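Local structure of ParM protein (Staphylococcus aureus, 3JS6) at residues Ile143-Gly147 and Ile148-Ile152; Gly175-Lys179 and Ala180-Gly184; Ile294-Gly298 and Gly299-Ile303. The protein forms dynamic actin-like filaments and probably drives the segregation of plasmid DNA to daughter cells at cell division. One frame throughout, in Å; residues are numbered along the deposited sequence.

The three contacts follow one another along the chain, and none nests within or crosses another. Each one closes a short local turn. Contact 1 closes the hairpin between strands 141-145 and 148-161 in the mixed sheet of the N-terminal half. The chain then runs through helix 162-169 to contact 2, where strand 176-177 passes into a single helical turn just before strand 185-191. Contact 3 comes much later. It links strand 293-297, a neighbour of strand 185-191 in the five-stranded sheet, to helix 301-311. Contacts 1 and 3 lie on opposite sides of the chain's centre, with their own centres about 36 Å apart. Contacts 2 and 3 approach to about 7 Å between nearest atoms.

Contact 1 of 3, residues Ile143-Gly147 and Ile148-Ile152; sequences IEIDG and IAKTI
The peptide groups of I145 and I148 face each other across the end of a tight beta hairpin. The N-H of each comes to the other's carbonyl from above its plane. I148 N to I145 O is 2.8 Å, with the donor 57° out of the carbonyl plane. I145 N to I148 O is 3.0 Å. The second bonded pair, I143 and K150, is set differently. I143 N meets K150 O almost straight on, at 2.9 Å. D146 and G147 form the corners of a type I' turn, both with positive phi, as this turn requires.

One face of the hairpin carries I143, I145, I148 and K150. The other carries E144 and A149, a non-hydrogen-bonded pair. On that second face the E144 chain leaves the strand with CG anti to the backbone N (chi1 -163°). This puts CG 3.7 Å from I148 N. The CA of E144 also makes a CA-H...O contact with I148 O.

On the isoleucine face, I143 CD1 meets I152 CD1 at 3.7 Å. Helix 90-104 packs on these two side chains, through E97 and A104, while strand 52-56 runs alongside as the next strand of the sheet. The carboxylate of D146 turns away from the second strand. It forms a salt bridge with R105 and takes hydrogen bonds from S52 OG and E53 N, which tie the turn to strand 52-56. K150 bends at chi2, and NZ bonds to the carbonyls of V107 and E109. Its CG lies 4.0 Å from I145 CD1, where the two side chains cross at about a right angle.

Contact 2 of 3, residues Gly175-Lys179 and Ala180-Gly184; sequences GKVFK and AFTEG
V177 and F181 meet where a short strand passes into one weakly bonded helical turn, about 179-182. The bonds join residues three apart. F181 N reaches F178 O at 2.9 Å, but the bond is weak, with an N-H...O angle of 130°. T182 N reaches K179 O at 3.1 Å.

The T182 side chain adds a third bond to the turn. Its chi1 of 65° places OG1 between the backbone N and the carbonyl carbon of T182. From there OG1 donates to K179 O at 2.7 Å, in the carbonyl plane. The T182 N-H comes to the same oxygen from above that plane. K179 O is thus gripped twice by one residue, through its side chain and its backbone.

F181 has CG anti to its own N (chi1 -175°), which carries the ring back to V177. The ring presents its edge there, with CD2 3.9 Å from V177 CB and the two side chains crossing at about a right angle. F181 is buried, while most of its neighbours in the contact are exposed. Its side chain packs on M164 and L167 of helix 162-169, and its ring stacks edge-to-face with Y186. The turn is therefore held both to that helix and to the start of strand 185-191, which it leads into. F178 contributes its carbonyl, but its side chain leads away from the turn and rests on N171, to which F178 is also bonded through the backbone.

The CB of F181 sits 3.3 Å from F178 O, the same oxygen that takes the weak bond from F181 N. The CG2 branch of V177 reaches T182, 3.5 Å from T182 CG2.

Contact 3 of 3, residues Ile294-Gly298 and Gly299-Ile303; sequences IIVTG and GGANI
G298 and A301 bury the most surface in this strand-to-helix connection. It belongs to a beta-alpha-beta unit in which strand 293-297 leads into helix 301-311. The sequence VTGGGA matches the glycine-rich adenosine motif of actin-like ATPases. In relatives this loop lies against the bound nucleotide, and it probably does so here, although this structure is the apo form.

G298 starts a type I turn that ends at A301. Its phi of 94° and psi of 165° suit a residue with no side chain, since a CB here would be jammed against T297 O. G298 O turns toward the helix and takes the A301 N-H at 2.9 Å. That donor lies well above the carbonyl plane, 58° out of it. G299 fills the exposed corner of the turn.

The A301 methyl points back at the strand. CB is 3.3 Å from G298 O and 3.6 Å from T297 C. V296 CG1 comes to 3.9 Å from A301 CB, the apolar side-chain contact between the two segments. Beyond the contact, V296 packs on F191 of strand 185-191, and A301 touches K318.

A water joins the two segments a second time. It donates to G298 O at 2.7 Å and accepts from N302 N at 3.1 Å.

Contact 1 of 3, residues Ile143-Gly147 and Ile148-Ile152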
loop_
_atom_site.group_PDB
_atom_site.type_symbol
_atom_site.label_atom_id
_atom_site.label_comp_id
_atom_site.label_asym_id
_atom_site.label_seq_id
_atom_site.Cartn_x
_atom_site.Cartn_y
_atom_site.Cartn_z
ATOM N N ILE A 143 -11.578 -9.364 18.158
ATOM C CA ILE A 143 -11.927 -8.042 17.669
ATOM C C ILE A 143 -13.419 -8.038 17.388
ATOM O O ILE A 143 -13.955 -8.949 16.759
ATOM C CB ILE A 143 -11.169 -7.678 16.368
ATOM C CG1 ILE A 143 -9.665 -7.639 16.638
ATOM C CG2 ILE A 143 -11.664 -6.319 15.829
ATOM C CD1 ILE A 143 -8.871 -7.377 15.395
ATOM N N GLU A 144 -14.086 -6.999 17.866
ATOM C CA GLU A 144 -15.513 -6.853 17.654
ATOM C C GLU A 144 -15.640 -5.697 16.658
ATOM O O GLU A 144 -15.227 -4.566 16.961
ATOM C CB GLU A 144 -16.183 -6.489 18.984
ATOM C CG GLU A 144 -17.675 -6.691 19.020
ATOM C CD GLU A 144 -18.315 -5.974 20.185
ATOM O OE1 GLU A 144 -18.747 -4.808 20.016
ATOM O OE2 GLU A 144 -18.374 -6.572 21.274
ATOM N N ILE A 145 -16.197 -5.983 15.480
ATOM C CA ILE A 145 -16.364 -4.964 14.443
ATOM C C ILE A 145 -17.850 -4.670 14.356
ATOM O O ILE A 145 -18.649 -5.579 14.086
ATOM C CB ILE A 145 -15.866 -5.445 13.051
ATOM C CG1 ILE A 145 -14.419 -5.925 13.141
ATOM C CG2 ILE A 145 -15.924 -4.267 12.049
ATOM C CD1 ILE A 145 -14.259 -7.418 13.436
ATOM N N ASP A 146 -18.216 -3.419 14.616
ATOM C CA ASP A 146 -19.619 -3.017 14.599
ATOM C C ASP A 146 -20.471 -4.033 15.380
ATOM O O ASP A 146 -21.515 -4.499 14.905
ATOM C CB ASP A 146 -20.090 -2.898 13.143
ATOM C CG ASP A 146 -19.407 -1.754 12.411
ATOM O OD1 ASP A 146 -19.214 -1.857 11.181
ATOM O OD2 ASP A 146 -19.066 -0.744 13.071
ATOM N N GLY A 147 -19.997 -4.382 16.577
ATOM C CA GLY A 147 -20.700 -5.325 17.436
ATOM C C GLY A 147 -20.551 -6.818 17.143
ATOM O O GLY A 147 -21.028 -7.634 17.911
ATOM N N ILE A 148 -19.891 -7.191 16.054
ATOM C CA ILE A 148 -19.734 -8.604 15.712
ATOM C C ILE A 148 -18.357 -9.136 16.133
ATOM O O ILE A 148 -17.337 -8.714 15.603
ATOM C CB ILE A 148 -19.907 -8.827 14.186
ATOM C CG1 ILE A 148 -21.258 -8.277 13.711
ATOM C CG2 ILE A 148 -19.773 -10.300 13.856
ATOM C CD1 ILE A 148 -22.473 -8.968 14.338
ATOM N N ALA A 149 -18.338 -10.079 17.073
ATOM C CA ALA A 149 -17.095 -10.655 17.583
ATOM C C ALA A 149 -16.435 -11.653 16.640
ATOM O O ALA A 149 -17.078 -12.582 16.154
ATOM C CB ALA A 149 -17.352 -11.343 18.950
ATOM N N LYS A 150 -15.154 -11.443 16.371
ATOM C CA LYS A 150 -14.384 -12.362 15.530
ATOM C C LYS A 150 -13.176 -12.737 16.348
ATOM O O LYS A 150 -12.526 -11.859 16.932
ATOM C CB LYS A 150 -13.893 -11.697 14.237
ATOM C CG LYS A 150 -14.983 -11.381 13.219
ATOM C CD LYS A 150 -15.721 -12.624 12.775
ATOM C CE LYS A 150 -16.802 -12.266 11.770
ATOM N NZ LYS A 150 -17.591 -13.449 11.331
ATOM N N THR A 151 -12.892 -14.034 16.403
ATOM C CA THR A 151 -11.728 -14.551 17.093
ATOM C C THR A 151 -10.729 -14.746 15.972
ATOM O O THR A 151 -10.986 -15.519 15.047
ATOM C CB THR A 151 -12.010 -15.929 17.730
ATOM O OG1 THR A 151 -12.968 -15.780 18.780
ATOM C CG2 THR A 151 -10.733 -16.532 18.283
ATOM N N ILE A 152 -9.588 -14.071 16.048
ATOM C CA ILE A 152 -8.604 -14.170 14.979
ATOM C C ILE A 152 -7.311 -14.842 15.392
ATOM O O ILE A 152 -6.591 -14.339 16.264
ATOM C CB ILE A 152 -8.263 -12.766 14.430
ATOM C CG1 ILE A 152 -9.527 -12.147 13.824
ATOM C CG2 ILE A 152 -7.134 -12.854 13.397
ATOM C CD1 ILE A 152 -9.782 -10.732 14.254
#

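Contact 2 of 3, residues Gly175-Lys179 and Ala180-Gly184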
loop_
_atom_site.group_PDB
_atom_site.type_symbol
_atom_site.label_atom_id
_atom_site.label_comp_id
_atom_site.label_asym_id
_atom_site.label_seq_id
_atom_site.Cartn_x
_atom_site.Cartn_y
_atom_site.Cartn_z
ATOM N N GLY A 175 1.655 -19.837 -7.888
ATOM C CA GLY A 175 2.728 -20.066 -6.936
ATOM C C GLY A 175 4.163 -20.078 -7.448
ATOM O O GLY A 175 5.088 -20.375 -6.694
ATOM N N LYS A 176 4.362 -19.758 -8.719
ATOM C CA LYS A 176 5.701 -19.724 -9.283
ATOM C C LYS A 176 6.010 -18.439 -10.023
ATOM O O LYS A 176 5.176 -17.932 -10.776
ATOM C CB LYS A 176 5.928 -20.908 -10.222
ATOM C CG LYS A 176 4.726 -21.358 -11.001
ATOM C CD LYS A 176 5.125 -22.464 -11.985
ATOM C CE LYS A 176 5.905 -23.588 -11.303
ATOM N NZ LYS A 176 5.072 -24.384 -10.355
ATOM N N VAL A 177 7.207 -17.908 -9.791
ATOM C CA VAL A 177 7.628 -16.688 -10.457
ATOM C C VAL A 177 7.897 -17.052 -11.915
ATOM O O VAL A 177 8.279 -18.190 -12.197
ATOM C CB VAL A 177 8.916 -16.146 -9.832
ATOM C CG1 VAL A 177 8.676 -15.803 -8.367
ATOM C CG2 VAL A 177 10.015 -17.181 -9.952
ATOM N N PHE A 178 7.702 -16.108 -12.837
ATOM C CA PHE A 178 7.942 -16.389 -14.255
ATOM C C PHE A 178 9.412 -16.742 -14.434
ATOM O O PHE A 178 10.279 -16.179 -13.778
ATOM C CB PHE A 178 7.595 -15.177 -15.134
ATOM C CG PHE A 178 6.123 -14.814 -15.148
ATOM C CD1 PHE A 178 5.146 -15.711 -14.698
ATOM C CD2 PHE A 178 5.713 -13.572 -15.634
ATOM C CE1 PHE A 178 3.785 -15.368 -14.730
ATOM C CE2 PHE A 178 4.355 -13.219 -15.671
ATOM C CZ PHE A 178 3.388 -14.115 -15.219
ATOM N N LYS A 179 9.697 -17.692 -15.312
ATOM C CA LYS A 179 11.081 -18.072 -15.540
ATOM C C LYS A 179 11.965 -16.859 -15.812
ATOM O O LYS A 179 13.029 -16.721 -15.211
ATOM C CB LYS A 179 11.165 -19.065 -16.692
ATOM C CG LYS A 179 10.230 -20.262 -16.503
ATOM C CD LYS A 179 10.396 -21.313 -17.608
ATOM C CE LYS A 179 9.170 -22.213 -17.729
ATOM N NZ LYS A 179 8.037 -21.490 -18.398
ATOM N N ALA A 180 11.528 -15.965 -16.692
ATOM C CA ALA A 180 12.331 -14.796 -17.003
ATOM C C ALA A 180 12.721 -13.978 -15.769
ATOM O O ALA A 180 13.814 -13.411 -15.713
ATOM C CB ALA A 180 11.596 -13.905 -17.988
ATOM N N PHE A 181 11.832 -13.926 -14.781
ATOM C CA PHE A 181 12.080 -13.143 -13.576
ATOM C C PHE A 181 13.234 -13.672 -12.730
ATOM O O PHE A 181 13.940 -12.896 -12.096
ATOM C CB PHE A 181 10.796 -13.075 -12.731
ATOM C CG PHE A 181 10.908 -12.195 -11.519
ATOM C CD1 PHE A 181 11.155 -10.838 -11.648
ATOM C CD2 PHE A 181 10.776 -12.733 -10.241
ATOM C CE1 PHE A 181 11.271 -10.017 -10.517
ATOM C CE2 PHE A 181 10.888 -11.928 -9.107
ATOM C CZ PHE A 181 11.136 -10.563 -9.246
ATOM N N THR A 182 13.432 -14.985 -12.732
ATOM C CA THR A 182 14.498 -15.585 -11.929
ATOM C C THR A 182 15.893 -15.126 -12.339
ATOM O O THR A 182 16.808 -15.089 -11.508
ATOM C CB THR A 182 14.452 -17.137 -11.987
ATOM O OG1 THR A 182 14.731 -17.580 -13.318
ATOM C CG2 THR A 182 13.084 -17.644 -11.584
ATOM N N GLU A 183 16.092 -14.797 -13.603
ATOM C CA GLU A 183 17.401 -14.337 -14.039
ATOM C C GLU A 183 17.300 -13.075 -14.885
ATOM O O GLU A 183 18.057 -12.893 -15.827
ATOM C CB GLU A 183 18.124 -15.438 -14.819
ATOM C CG GLU A 183 17.205 -16.526 -15.353
ATOM C CD GLU A 183 17.952 -17.584 -16.140
ATOM O OE1 GLU A 183 18.602 -18.444 -15.510
ATOM O OE2 GLU A 183 17.887 -17.553 -17.387
ATOM N N GLY A 184 16.384 -12.178 -14.545
ATOM C CA GLY A 184 16.248 -10.961 -15.311
ATOM C C GLY A 184 16.511 -9.734 -14.488
ATOM O O GLY A 184 16.766 -9.822 -13.291
#

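Contact 3 of 3, residues Ile294-Gly298 and Gly299-Ile303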
loop_
_atom_site.group_PDB
_atom_site.type_symbol
_atom_site.label_atom_id
_atom_site.label_comp_id
_atom_site.label_asym_id
_atom_site.label_seq_id
_atom_site.Cartn_x
_atom_site.Cartn_y
_atom_site.Cartn_z
ATOM N N ILE A 294 10.180 -2.402 -16.747
ATOM C CA ILE A 294 10.122 -1.357 -15.754
ATOM C C ILE A 294 8.638 -1.287 -15.468
ATOM O O ILE A 294 7.830 -0.985 -16.364
ATOM C CB ILE A 294 10.612 0.001 -16.322
ATOM C CG1 ILE A 294 12.112 -0.069 -16.634
ATOM C CG2 ILE A 294 10.292 1.091 -15.347
ATOM C CD1 ILE A 294 12.631 1.129 -17.456
ATOM N N ILE A 295 8.263 -1.601 -14.238
ATOM C CA ILE A 295 6.868 -1.572 -13.837
ATOM C C ILE A 295 6.628 -0.155 -13.337
ATOM O O ILE A 295 7.371 0.355 -12.482
ATOM C CB ILE A 295 6.609 -2.604 -12.697
ATOM C CG1 ILE A 295 6.648 -4.035 -13.251
ATOM C CG2 ILE A 295 5.247 -2.420 -12.110
ATOM C CD1 ILE A 295 7.972 -4.639 -13.355
ATOM N N VAL A 296 5.611 0.491 -13.892
ATOM C CA VAL A 296 5.286 1.867 -13.522
ATOM C C VAL A 296 4.161 1.764 -12.538
ATOM O O VAL A 296 3.108 1.237 -12.872
ATOM C CB VAL A 296 4.831 2.646 -14.762
ATOM C CG1 VAL A 296 4.592 4.110 -14.423
ATOM C CG2 VAL A 296 5.890 2.490 -15.850
ATOM N N THR A 297 4.371 2.258 -11.321
ATOM C CA THR A 297 3.337 2.162 -10.288
ATOM C C THR A 297 3.203 3.490 -9.506
ATOM O O THR A 297 3.842 4.485 -9.853
ATOM C CB THR A 297 3.670 0.971 -9.337
ATOM O OG1 THR A 297 2.537 0.660 -8.534
ATOM C CG2 THR A 297 4.862 1.297 -8.438
ATOM N N GLY A 298 2.364 3.514 -8.477
ATOM C CA GLY A 298 2.191 4.746 -7.711
ATOM C C GLY A 298 1.015 5.570 -8.206
ATOM O O GLY A 298 0.505 5.339 -9.302
ATOM N N GLY A 299 0.578 6.537 -7.399
ATOM C CA GLY A 299 -0.547 7.369 -7.793
ATOM C C GLY A 299 -0.314 8.081 -9.112
ATOM O O GLY A 299 -1.256 8.430 -9.829
ATOM N N GLY A 300 0.945 8.299 -9.448
ATOM C CA GLY A 300 1.243 8.978 -10.693
ATOM C C GLY A 300 1.337 8.086 -11.918
ATOM O O GLY A 300 1.432 8.588 -13.034
ATOM N N ALA A 301 1.309 6.766 -11.728
ATOM C CA ALA A 301 1.435 5.853 -12.851
ATOM C C ALA A 301 0.456 6.150 -13.982
ATOM O O ALA A 301 0.856 6.223 -15.130
ATOM C CB ALA A 301 1.268 4.396 -12.398
ATOM N N ASN A 302 -0.813 6.291 -13.650
ATOM C CA ASN A 302 -1.823 6.580 -14.664
ATOM C C ASN A 302 -1.555 7.857 -15.447
ATOM O O ASN A 302 -1.891 7.964 -16.632
ATOM C CB ASN A 302 -3.205 6.686 -14.031
ATOM C CG ASN A 302 -3.876 5.343 -13.882
ATOM O OD1 ASN A 302 -4.051 4.617 -14.861
ATOM N ND2 ASN A 302 -4.261 5.003 -12.657
ATOM N N ILE A 303 -0.943 8.823 -14.784
ATOM C CA ILE A 303 -0.673 10.104 -15.407
ATOM C C ILE A 303 0.467 10.034 -16.411
ATOM O O ILE A 303 0.374 10.613 -17.488
ATOM C CB ILE A 303 -0.332 11.164 -14.328
ATOM C CG1 ILE A 303 -1.398 11.148 -13.230
ATOM C CG2 ILE A 303 -0.237 12.545 -14.956
ATOM C CD1 ILE A 303 -0.985 11.875 -11.978
HETATM O O HOH W 1 -1.722 5.413 -10.831
#